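PDB 6LGO: cystathionine gamma-synthase from Xanthomonas oryzae pv. oryzae KACC 10331, which probably acts as a pyridoxal phosphate-dependent cystathionine gamma-synthase, joining an activated homoserine to cysteine through a thioether, and may also have cystathionine gamma-lyase activity. Local coordinates for residues P149-I154 and L180-N185; A281-V286 and M311-E316; G114-F119 and A355-A360. The protein carries 1 engineered substitution. All coordinates share one frame; numbering follows the deposited sequence.

Contact 1: P149-I154 and L180-N185; sequences PKLVLI and LTVVDN. With EBO ((2~{S})-2-azanyl-4-[(3~{S})-3-[(~{E})-[2-methyl-3-oxidanyl-5-(phosphonomethyl)pyridin-4-yl]methylideneamino]-4-oxidanyl-4-oxidanylidene-butyl]sulfanyl-butanoic acid), chain E.
V182 sets CG1 between its backbone N and its carbonyl carbon (chi1 61°), and this turns the methyl onto L153. L153 swings CG anti to its own N, and the two side chains meet at a slant. V182 CG1 sits 3.6 Å from L153 CB and also touches CG and CD1. On the same face L151 CD1 reaches V182 CG1 at 3.9 Å and packs beside L180 CB. The other face carries V152, T181, I154 and V183. There I154 CD1 meets V183 CG2 at 4.1 Å, and helix 167-176 packs over T181, V183 and I154. The strands are parallel neighbours in the large sheet, joined by that helix as a beta-alpha-beta crossover. Five backbone hydrogen bonds alternate between them, from L180 N to K150 O at 2.9 Å up to D184 N to I154 O, also 2.9 Å. D184 ends its strand at EBO, the imine adduct of pyridoxal phosphate with cystathionine. D184 OD2 lies 2.7 Å from the pyridine atom N of EBO, as the aspartate does in related pyridoxal phosphate enzymes. OD1 is hydrogen-bonded to T186 OG1, which, with the OD2 approach, helps set how the carboxylate is turned.

Contact 2: A281-V286 and M311-E316; sequences AMVNQV and MSFELE
This is an antiparallel strand pair with a classic beta bulge, at one margin of the smaller, five-stranded sheet. Strand 283-287 is an edge strand of the sheet within this chain, and strand 310-315 lies next to it. N284 and Q285 together face E314, and the register slips by one residue there. E314 is gripped from both bulge residues: its O accepts from N284 N at 3.0 Å, and its N gives to Q285 O, also at 3.0 Å. The N284 bond is the more bent, with an N-H...O angle of 139°. On the M282 side of the bulge, E316 N bonds to M282 O at 2.9 Å. V283, V286, F313 and L315 share one face, with L277 and L391 of the helices 259-277 and 380-395 packed against it. V283 CG2 slants across to L315 CD1 at 4.1 Å. F313 CB lies 3.3 Å from Q285 O. With CG between the backbone N and the carbonyl carbon (chi1 72°), the F313 ring leads away to a T-shaped stack with F325. M282 bends at both later torsions and brings CE to 3.8 Å from E316 CB. The apolar face is thus sealed against the two helices, while on the face of Q285 and E314 the Q285 side chain is exposed and E314 OE2 is held by a hydrogen bond to Y287 OH.

Contact 3: G114-F119 and A355-A360; sequences GSWRLF and AMTAEA. With EBO ((2~{S})-2-azanyl-4-[(3~{S})-3-[(~{E})-[2-methyl-3-oxidanyl-5-(phosphonomethyl)pyridin-4-yl]methylideneamino]-4-oxidanyl-4-oxidanylidene-butyl]sulfanyl-butanoic acid), chain E.
Helix 113-124 lies beside the loop leading into helix 358-364, closest at R117 and A355 (CA to CA 6.2 Å), and no hydrogen bond crosses between the two segments. W116 carries the packing. With CG anti to the backbone N (chi1 179°), the W116 indole extends from the helix to the loop. M356 lies over one face: its CA is 4.2 Å from the centroid of the six-membered ring, a CH-pi contact 25° off the normal. M356 CG touches W116 CG at 3.8 Å. The sulfur stands obliquely off the five-membered ring, a Met-aromatic contact. A360 CB comes toward the rim, 3.5 Å from W116 NE1. T357 lays CG2 near W116 CH2, and its OG1 accepts from A360 N at 3.0 Å. T357 is the N-cap of helix 358-364, and this is its capping bond. R117 turns the other way, toward the ligand. Its chain is extended until the bend at chi3, and A355 CB rests 3.5 Å from R117 NH1. The guanidinium grips both oxygens of the distal carboxylate of EBO: R117 NH1 to O3 at 2.9 Å and R117 NH2 to O4 at 3.0 Å, the latter almost straight at 179°. Y57 and R59 of the second subunit also bind EBO. An active site built by two subunits is typical of fold-type I pyridoxal phosphate enzymes.

How the contacts relate
Contact 1 is the most buried of the three and lies in the large sheet. Contacts 2 and 3 are only partly buried. Contact 2 belongs to the smaller sheet and keeps clear of both others, with nearest atoms about 14 Å from contact 1 and 12 Å from contact 3. Contacts 1 and 3 touch, where L153 CD1 packs on F119 CZ at 3.9 Å. They also meet EBO at different ends, D184 at the pyridine ring and R117 at the far carboxylate. Backbone hydrogen bonds join parallel strands in contact 1 and antiparallel strands in contact 2. No hydrogen bond crosses between the segments of contact 3, which relies on side-chain packing. In sequence it closes a loop that encloses both others.

Contact 1: P149-I154 and L180-N185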
loop_
_atom_site.group_PDB
_atom_site.type_symbol
_atom_site.label_atom_id
_atom_site.label_comp_id
_atom_site.label_asym_id
_atom_site.label_seq_id
_atom_site.Cartn_x
_atom_site.Cartn_y
_atom_site.Cartn_z
ATOM N N PRO A 149 26.024 -32.437 17.593
ATOM C CA PRO A 149 25.255 -31.698 16.586
ATOM C C PRO A 149 25.887 -30.338 16.252
ATOM O O PRO A 149 26.521 -29.769 17.085
ATOM C CB PRO A 149 23.906 -31.487 17.293
ATOM C CG PRO A 149 24.300 -31.387 18.773
ATOM C CD PRO A 149 25.370 -32.437 18.921
ATOM N N LYS A 150 25.624 -29.807 15.063
ATOM C CA LYS A 150 26.132 -28.493 14.644
ATOM C C LYS A 150 25.210 -27.420 15.211
ATOM O O LYS A 150 25.705 -26.381 15.566
ATOM C CB LYS A 150 26.219 -28.490 13.133
ATOM C CG LYS A 150 26.630 -27.161 12.544
ATOM C CD LYS A 150 28.047 -26.763 12.800
ATOM C CE LYS A 150 28.476 -25.623 11.887
ATOM N NZ LYS A 150 29.776 -25.938 11.247
ATOM N N LEU A 151 23.931 -27.751 15.405
ATOM C CA LEU A 151 22.841 -26.796 15.692
ATOM C C LEU A 151 21.758 -27.484 16.486
ATOM O O LEU A 151 21.361 -28.603 16.153
ATOM C CB LEU A 151 22.266 -26.274 14.381
ATOM C CG LEU A 151 21.179 -25.191 14.494
ATOM C CD1 LEU A 151 21.704 -23.881 15.121
ATOM C CD2 LEU A 151 20.602 -24.902 13.112
ATOM N N VAL A 152 21.316 -26.787 17.517
ATOM C CA VAL A 152 20.151 -27.155 18.357
ATOM C C VAL A 152 19.130 -26.013 18.214
ATOM O O VAL A 152 19.499 -24.810 18.484
ATOM C CB VAL A 152 20.549 -27.282 19.830
ATOM C CG1 VAL A 152 19.316 -27.505 20.704
ATOM C CG2 VAL A 152 21.600 -28.358 20.039
ATOM N N LEU A 153 17.890 -26.366 17.872
ATOM C CA LEU A 153 16.794 -25.375 17.820
ATOM C C LEU A 153 15.894 -25.581 19.040
ATOM O O LEU A 153 15.481 -26.719 19.279
ATOM C CB LEU A 153 16.035 -25.552 16.500
ATOM C CG LEU A 153 14.868 -24.599 16.309
ATOM C CD1 LEU A 153 14.746 -24.218 14.861
ATOM C CD2 LEU A 153 13.610 -25.228 16.759
ATOM N N ILE A 154 15.599 -24.498 19.747
ATOM C CA ILE A 154 14.669 -24.482 20.903
ATOM C C ILE A 154 13.433 -23.704 20.468
ATOM O O ILE A 154 13.590 -22.633 19.915
ATOM C CB ILE A 154 15.343 -23.815 22.091
ATOM C CG1 ILE A 154 16.656 -24.504 22.443
ATOM C CG2 ILE A 154 14.403 -23.647 23.261
ATOM C CD1 ILE A 154 17.552 -23.677 23.305
ATOM N N LEU A 180 25.910 -24.701 17.905
ATOM C CA LEU A 180 25.198 -23.411 17.841
ATOM C C LEU A 180 23.785 -23.666 18.341
ATOM O O LEU A 180 23.326 -24.807 18.220
ATOM C CB LEU A 180 25.208 -22.855 16.403
ATOM C CG LEU A 180 26.601 -22.439 15.873
ATOM C CD1 LEU A 180 26.503 -22.097 14.415
ATOM C CD2 LEU A 180 27.250 -21.270 16.688
ATOM N N THR A 181 23.169 -22.638 18.910
ATOM C CA THR A 181 21.758 -22.628 19.351
ATOM C C THR A 181 20.961 -21.568 18.593
ATOM O O THR A 181 21.461 -20.456 18.424
ATOM C CB THR A 181 21.581 -22.365 20.850
ATOM O OG1 THR A 181 22.435 -21.289 21.199
ATOM C CG2 THR A 181 21.917 -23.577 21.670
ATOM N N VAL A 182 19.740 -21.943 18.220
ATOM C CA VAL A 182 18.758 -21.012 17.646
ATOM C C VAL A 182 17.454 -21.189 18.396
ATOM O O VAL A 182 16.994 -22.360 18.558
ATOM C CB VAL A 182 18.578 -21.226 16.147
ATOM C CG1 VAL A 182 18.066 -22.612 15.792
ATOM C CG2 VAL A 182 17.624 -20.164 15.611
ATOM N N VAL A 183 16.844 -20.066 18.779
ATOM C CA VAL A 183 15.583 -20.108 19.562
ATOM C C VAL A 183 14.495 -19.427 18.712
ATOM O O VAL A 183 14.588 -18.218 18.344
ATOM C CB VAL A 183 15.708 -19.405 20.925
ATOM C CG1 VAL A 183 14.436 -19.565 21.715
ATOM C CG2 VAL A 183 16.873 -19.886 21.761
ATOM N N ASP A 184 13.427 -20.158 18.493
ATOM C CA ASP A 184 12.195 -19.599 17.916
ATOM C C ASP A 184 11.438 -18.940 19.070
ATOM O O ASP A 184 10.829 -19.610 19.873
ATOM C CB ASP A 184 11.428 -20.698 17.197
ATOM C CG ASP A 184 10.184 -20.241 16.479
ATOM O OD1 ASP A 184 9.726 -19.133 16.832
ATOM O OD2 ASP A 184 9.663 -21.050 15.623
ATOM N N ASN A 185 11.422 -17.619 19.039
ATOM C CA ASN A 185 10.878 -16.748 20.091
ATOM C C ASN A 185 9.531 -16.177 19.623
ATOM O O ASN A 185 9.147 -15.119 20.132
ATOM C CB ASN A 185 11.890 -15.669 20.438
ATOM C CG ASN A 185 11.585 -14.956 21.742
ATOM O OD1 ASN A 185 12.054 -13.823 21.901
ATOM N ND2 ASN A 185 10.891 -15.603 22.660
HETATM O O6 EBO E . 0.582 -22.094 14.785
HETATM C C15 EBO E . 0.156 -21.259 13.910
HETATM O O5 EBO E . -0.995 -20.811 13.858
HETATM C C8 EBO E . 0.972 -20.721 12.801
HETATM C C9 EBO E . 0.460 -21.015 11.326
HETATM C C10 EBO E . -0.425 -22.299 11.141
HETATM S S EBO E . -0.745 -22.277 9.463
HETATM C C11 EBO E . -0.858 -23.991 9.288
HETATM C C12 EBO E . -1.571 -24.285 8.018
HETATM C C13 EBO E . -0.880 -24.095 6.697
HETATM C C14 EBO E . 0.417 -24.819 6.536
HETATM O O4 EBO E . 1.435 -24.339 7.019
HETATM O O3 EBO E . 0.549 -25.842 5.881
HETATM N N2 EBO E . -1.945 -24.558 5.817
HETATM N N1 EBO E . 2.405 -20.904 13.184
HETATM C C7 EBO E . 3.389 -20.438 12.568
HETATM C C3 EBO E . 4.758 -20.483 13.073
HETATM C C2 EBO E . 4.976 -20.756 14.454
HETATM O O7 EBO E . 3.955 -21.037 15.337
HETATM C C4 EBO E . 5.901 -20.159 12.166
HETATM C C6 EBO E . 5.950 -19.645 10.708
HETATM P P EBO E . 5.086 -18.409 9.563
HETATM O O2 EBO E . 5.111 -16.932 9.371
HETATM O O1 EBO E . 5.700 -18.771 8.147
HETATM O O EBO E . 3.592 -18.776 9.258
HETATM C C5 EBO E . 7.153 -20.371 12.916
HETATM N N EBO E . 7.409 -20.635 14.226
HETATM C C1 EBO E . 6.338 -20.850 14.976
HETATM C C EBO E . 6.364 -21.107 16.429
#

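Contact 2: A281-V286 and M311-E316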
loop_
_atom_site.group_PDB
_atom_site.type_symbol
_atom_site.label_atom_id
_atom_site.label_comp_id
_atom_site.label_asym_id
_atom_site.label_seq_id
_atom_site.Cartn_x
_atom_site.Cartn_y
_atom_site.Cartn_z
ATOM N N ALA A 281 -15.626 -26.971 35.662
ATOM C CA ALA A 281 -16.052 -28.394 35.649
ATOM C C ALA A 281 -15.942 -28.965 34.238
ATOM O O ALA A 281 -15.668 -30.173 34.127
ATOM C CB ALA A 281 -17.465 -28.525 36.188
ATOM N N MET A 282 -16.114 -28.149 33.191
ATOM C CA MET A 282 -16.070 -28.662 31.800
ATOM C C MET A 282 -14.624 -28.729 31.293
ATOM O O MET A 282 -14.408 -29.274 30.196
ATOM C CB MET A 282 -16.905 -27.793 30.850
ATOM C CG MET A 282 -18.410 -28.042 30.961
ATOM S SD MET A 282 -18.842 -29.814 30.808
ATOM C CE MET A 282 -18.218 -30.316 29.197
ATOM N N VAL A 283 -13.653 -28.224 32.056
ATOM C CA VAL A 283 -12.253 -28.164 31.574
ATOM C C VAL A 283 -11.426 -29.171 32.358
ATOM O O VAL A 283 -11.215 -28.980 33.558
ATOM C CB VAL A 283 -11.657 -26.735 31.601
ATOM C CG1 VAL A 283 -10.226 -26.744 31.104
ATOM C CG2 VAL A 283 -12.486 -25.737 30.789
ATOM N N ASN A 284 -10.938 -30.136 31.614
ATOM C CA ASN A 284 -10.074 -31.252 32.030
ATOM C C ASN A 284 -8.643 -30.730 32.319
ATOM O O ASN A 284 -8.095 -31.042 33.337
ATOM C CB ASN A 284 -10.184 -32.352 30.952
ATOM C CG ASN A 284 -9.431 -33.596 31.353
ATOM O OD1 ASN A 284 -9.831 -34.217 32.338
ATOM N ND2 ASN A 284 -8.340 -33.927 30.658
ATOM N N GLN A 285 -7.993 -30.028 31.399
ATOM C CA GLN A 285 -6.595 -29.525 31.577
ATOM C C GLN A 285 -6.469 -28.176 30.836
ATOM O O GLN A 285 -7.059 -28.000 29.749
ATOM C CB GLN A 285 -5.599 -30.640 31.158
ATOM C CG GLN A 285 -4.155 -30.450 31.642
ATOM C CD GLN A 285 -3.963 -30.444 33.145
ATOM O OE1 GLN A 285 -3.945 -31.505 33.764
ATOM N NE2 GLN A 285 -3.884 -29.264 33.764
ATOM N N VAL A 286 -5.822 -27.205 31.468
ATOM C CA VAL A 286 -5.317 -25.954 30.855
ATOM C C VAL A 286 -3.813 -26.028 30.804
ATOM O O VAL A 286 -3.204 -26.339 31.824
ATOM C CB VAL A 286 -5.716 -24.728 31.676
ATOM C CG1 VAL A 286 -5.419 -23.426 30.908
ATOM C CG2 VAL A 286 -7.179 -24.876 32.008
ATOM N N MET A 311 -2.633 -20.021 25.134
ATOM C CA MET A 311 -2.935 -21.144 26.042
ATOM C C MET A 311 -3.748 -22.179 25.284
ATOM O O MET A 311 -4.470 -21.855 24.268
ATOM C CB MET A 311 -3.722 -20.693 27.288
ATOM C CG MET A 311 -5.077 -20.115 26.962
ATOM S SD MET A 311 -5.908 -19.588 28.542
ATOM C CE MET A 311 -4.955 -18.141 28.939
ATOM N N SER A 312 -3.680 -23.397 25.761
ATOM C CA SER A 312 -4.529 -24.466 25.191
ATOM C C SER A 312 -5.158 -25.276 26.320
ATOM O O SER A 312 -4.911 -24.979 27.518
ATOM C CB SER A 312 -3.759 -25.203 24.115
ATOM O OG SER A 312 -2.700 -25.842 24.737
ATOM N N PHE A 313 -6.211 -25.981 25.973
ATOM C CA PHE A 313 -7.084 -26.628 26.960
ATOM C C PHE A 313 -7.794 -27.811 26.300
ATOM O O PHE A 313 -7.823 -27.873 25.098
ATOM C CB PHE A 313 -8.009 -25.616 27.650
ATOM C CG PHE A 313 -9.091 -25.107 26.754
ATOM C CD1 PHE A 313 -8.837 -24.070 25.875
ATOM C CD2 PHE A 313 -10.319 -25.709 26.743
ATOM C CE1 PHE A 313 -9.818 -23.571 25.058
ATOM C CE2 PHE A 313 -11.302 -25.210 25.911
ATOM C CZ PHE A 313 -11.047 -24.150 25.075
ATOM N N GLU A 314 -8.248 -28.744 27.147
ATOM C CA GLU A 314 -8.944 -30.010 26.813
ATOM C C GLU A 314 -10.274 -29.910 27.566
ATOM O O GLU A 314 -10.296 -29.635 28.757
ATOM C CB GLU A 314 -8.112 -31.238 27.180
ATOM C CG GLU A 314 -7.538 -32.076 26.025
ATOM C CD GLU A 314 -6.041 -32.473 26.165
ATOM O OE1 GLU A 314 -5.512 -33.080 25.225
ATOM O OE2 GLU A 314 -5.371 -32.187 27.197
ATOM N N LEU A 315 -11.357 -30.019 26.829
ATOM C CA LEU A 315 -12.740 -30.080 27.326
ATOM C C LEU A 315 -13.059 -31.523 27.758
ATOM O O LEU A 315 -12.515 -32.452 27.157
ATOM C CB LEU A 315 -13.588 -29.668 26.130
ATOM C CG LEU A 315 -14.367 -28.378 26.224
ATOM C CD1 LEU A 315 -13.834 -27.427 27.248
ATOM C CD2 LEU A 315 -14.487 -27.754 24.874
ATOM N N GLU A 316 -13.897 -31.705 28.778
ATOM C CA GLU A 316 -14.658 -32.963 29.065
ATOM C C GLU A 316 -15.606 -33.156 27.881
ATOM O O GLU A 316 -16.039 -32.104 27.361
ATOM C CB GLU A 316 -15.460 -32.735 30.360
ATOM C CG GLU A 316 -15.031 -33.462 31.625
ATOM C CD GLU A 316 -13.605 -33.915 31.881
ATOM O OE1 GLU A 316 -12.822 -33.241 32.624
ATOM O OE2 GLU A 316 -13.353 -35.014 31.428
#

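Contact 3: G114-F119 and A355-A360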
loop_
_atom_site.group_PDB
_atom_site.type_symbol
_atom_site.label_atom_id
_atom_site.label_comp_id
_atom_site.label_asym_id
_atom_site.label_seq_id
_atom_site.Cartn_x
_atom_site.Cartn_y
_atom_site.Cartn_z
ATOM N N GLY A 114 4.600 -27.024 11.187
ATOM C CA GLY A 114 5.313 -26.579 9.968
ATOM C C GLY A 114 6.824 -26.679 10.128
ATOM O O GLY A 114 7.538 -27.005 9.156
ATOM N N SER A 115 7.324 -26.511 11.334
ATOM C CA SER A 115 8.766 -26.733 11.609
ATOM C C SER A 115 9.024 -28.239 11.454
ATOM O O SER A 115 9.950 -28.629 10.718
ATOM C CB SER A 115 9.173 -26.135 12.962
ATOM O OG SER A 115 8.888 -24.708 13.032
ATOM N N TRP A 116 8.251 -29.084 12.138
ATOM C CA TRP A 116 8.336 -30.571 12.004
ATOM C C TRP A 116 8.353 -30.872 10.487
ATOM O O TRP A 116 9.260 -31.561 10.049
ATOM C CB TRP A 116 7.225 -31.308 12.794
ATOM C CG TRP A 116 7.252 -32.804 12.666
ATOM C CD1 TRP A 116 7.821 -33.642 13.572
ATOM C CD2 TRP A 116 6.781 -33.627 11.572
ATOM N NE1 TRP A 116 7.758 -34.913 13.117
ATOM C CE2 TRP A 116 7.112 -34.954 11.908
ATOM C CE3 TRP A 116 6.165 -33.397 10.327
ATOM C CZ2 TRP A 116 6.827 -36.042 11.059
ATOM C CZ3 TRP A 116 5.850 -34.453 9.485
ATOM C CH2 TRP A 116 6.182 -35.772 9.854
ATOM N N ARG A 117 7.455 -30.288 9.684
ATOM C CA ARG A 117 7.320 -30.694 8.257
ATOM C C ARG A 117 8.639 -30.414 7.507
ATOM O O ARG A 117 9.110 -31.246 6.736
ATOM C CB ARG A 117 6.180 -29.944 7.603
ATOM C CG ARG A 117 6.045 -30.237 6.120
ATOM C CD ARG A 117 4.890 -29.425 5.610
ATOM N NE ARG A 117 4.928 -28.006 6.027
ATOM C CZ ARG A 117 3.846 -27.256 6.186
ATOM N NH1 ARG A 117 2.661 -27.772 5.893
ATOM N NH2 ARG A 117 3.938 -26.012 6.621
ATOM N N LEU A 118 9.221 -29.254 7.761
ATOM C CA LEU A 118 10.419 -28.800 7.053
ATOM C C LEU A 118 11.604 -29.635 7.530
ATOM O O LEU A 118 12.386 -30.121 6.641
ATOM C CB LEU A 118 10.647 -27.306 7.322
ATOM C CG LEU A 118 11.833 -26.706 6.559
ATOM C CD1 LEU A 118 11.742 -27.018 5.080
ATOM C CD2 LEU A 118 11.950 -25.231 6.756
ATOM N N PHE A 119 11.789 -29.757 8.847
ATOM C CA PHE A 119 12.896 -30.594 9.375
ATOM C C PHE A 119 12.861 -31.977 8.680
ATOM O O PHE A 119 13.882 -32.443 8.245
ATOM C CB PHE A 119 12.896 -30.753 10.903
ATOM C CG PHE A 119 12.878 -29.478 11.678
ATOM C CD1 PHE A 119 13.591 -28.358 11.247
ATOM C CD2 PHE A 119 12.128 -29.389 12.823
ATOM C CE1 PHE A 119 13.540 -27.167 11.962
ATOM C CE2 PHE A 119 12.086 -28.214 13.556
ATOM C CZ PHE A 119 12.799 -27.106 13.145
ATOM N N ALA A 355 -0.030 -30.871 9.495
ATOM C CA ALA A 355 1.202 -31.201 8.731
ATOM C C ALA A 355 1.953 -32.372 9.418
ATOM O O ALA A 355 2.622 -33.152 8.727
ATOM C CB ALA A 355 2.057 -29.950 8.609
ATOM N N MET A 356 1.775 -32.586 10.725
ATOM C CA MET A 356 2.454 -33.705 11.434
ATOM C C MET A 356 1.683 -34.993 11.119
ATOM O O MET A 356 0.468 -34.916 10.824
ATOM C CB MET A 356 2.527 -33.465 12.944
ATOM C CG MET A 356 3.498 -32.375 13.342
ATOM S SD MET A 356 3.398 -31.883 15.093
ATOM C CE MET A 356 4.534 -33.001 15.916
ATOM N N THR A 357 2.361 -36.140 11.102
ATOM C CA THR A 357 1.685 -37.479 11.161
ATOM C C THR A 357 0.964 -37.600 12.532
ATOM O O THR A 357 1.450 -36.927 13.532
ATOM C CB THR A 357 2.695 -38.625 10.984
ATOM O OG1 THR A 357 3.520 -38.559 12.166
ATOM C CG2 THR A 357 3.446 -38.575 9.650
ATOM N N ALA A 358 -0.103 -38.398 12.612
ATOM C CA ALA A 358 -0.728 -38.824 13.886
ATOM C C ALA A 358 0.371 -39.310 14.870
ATOM O O ALA A 358 0.311 -38.938 16.054
ATOM C CB ALA A 358 -1.855 -39.858 13.645
ATOM N N GLU A 359 1.384 -40.038 14.419
ATOM C CA GLU A 359 2.451 -40.620 15.300
ATOM C C GLU A 359 3.263 -39.464 15.973
ATOM O O GLU A 359 3.465 -39.445 17.229
ATOM C CB GLU A 359 3.239 -41.603 14.399
ATOM C CG GLU A 359 4.236 -42.506 15.128
ATOM C CD GLU A 359 5.370 -43.212 14.340
ATOM O OE1 GLU A 359 6.320 -43.706 15.007
ATOM O OE2 GLU A 359 5.339 -43.288 13.075
ATOM N N ALA A 360 3.685 -38.461 15.183
ATOM C CA ALA A 360 4.460 -37.277 15.661
ATOM C C ALA A 360 3.612 -36.433 16.651
ATOM O O ALA A 360 4.159 -35.948 17.672
ATOM C CB ALA A 360 4.989 -36.486 14.466
HETATM O O6 EBO E . 0.582 -22.094 14.785
HETATM C C15 EBO E . 0.156 -21.259 13.910
HETATM O O5 EBO E . -0.995 -20.811 13.858
HETATM C C8 EBO E . 0.972 -20.721 12.801
HETATM C C9 EBO E . 0.460 -21.015 11.326
HETATM C C10 EBO E . -0.425 -22.299 11.141
HETATM S S EBO E . -0.745 -22.277 9.463
HETATM C C11 EBO E . -0.858 -23.991 9.288
HETATM C C12 EBO E . -1.571 -24.285 8.018
HETATM C C13 EBO E . -0.880 -24.095 6.697
HETATM C C14 EBO E . 0.417 -24.819 6.536
HETATM O O4 EBO E . 1.435 -24.339 7.019
HETATM O O3 EBO E . 0.549 -25.842 5.881
HETATM N N2 EBO E . -1.945 -24.558 5.817
HETATM N N1 EBO E . 2.405 -20.904 13.184
HETATM C C7 EBO E . 3.389 -20.438 12.568
HETATM C C3 EBO E . 4.758 -20.483 13.073
HETATM C C2 EBO E . 4.976 -20.756 14.454
HETATM O O7 EBO E . 3.955 -21.037 15.337
HETATM C C4 EBO E . 5.901 -20.159 12.166
HETATM C C6 EBO E . 5.950 -19.645 10.708
HETATM P P EBO E . 5.086 -18.409 9.563
HETATM O O2 EBO E . 5.111 -16.932 9.371
HETATM O O1 EBO E . 5.700 -18.771 8.147
HETATM O O EBO E . 3.592 -18.776 9.258
HETATM C C5 EBO E . 7.153 -20.371 12.916
HETATM N N EBO E . 7.409 -20.635 14.226
HETATM C C1 EBO E . 6.338 -20.850 14.976
HETATM C C EBO E . 6.364 -21.107 16.429
#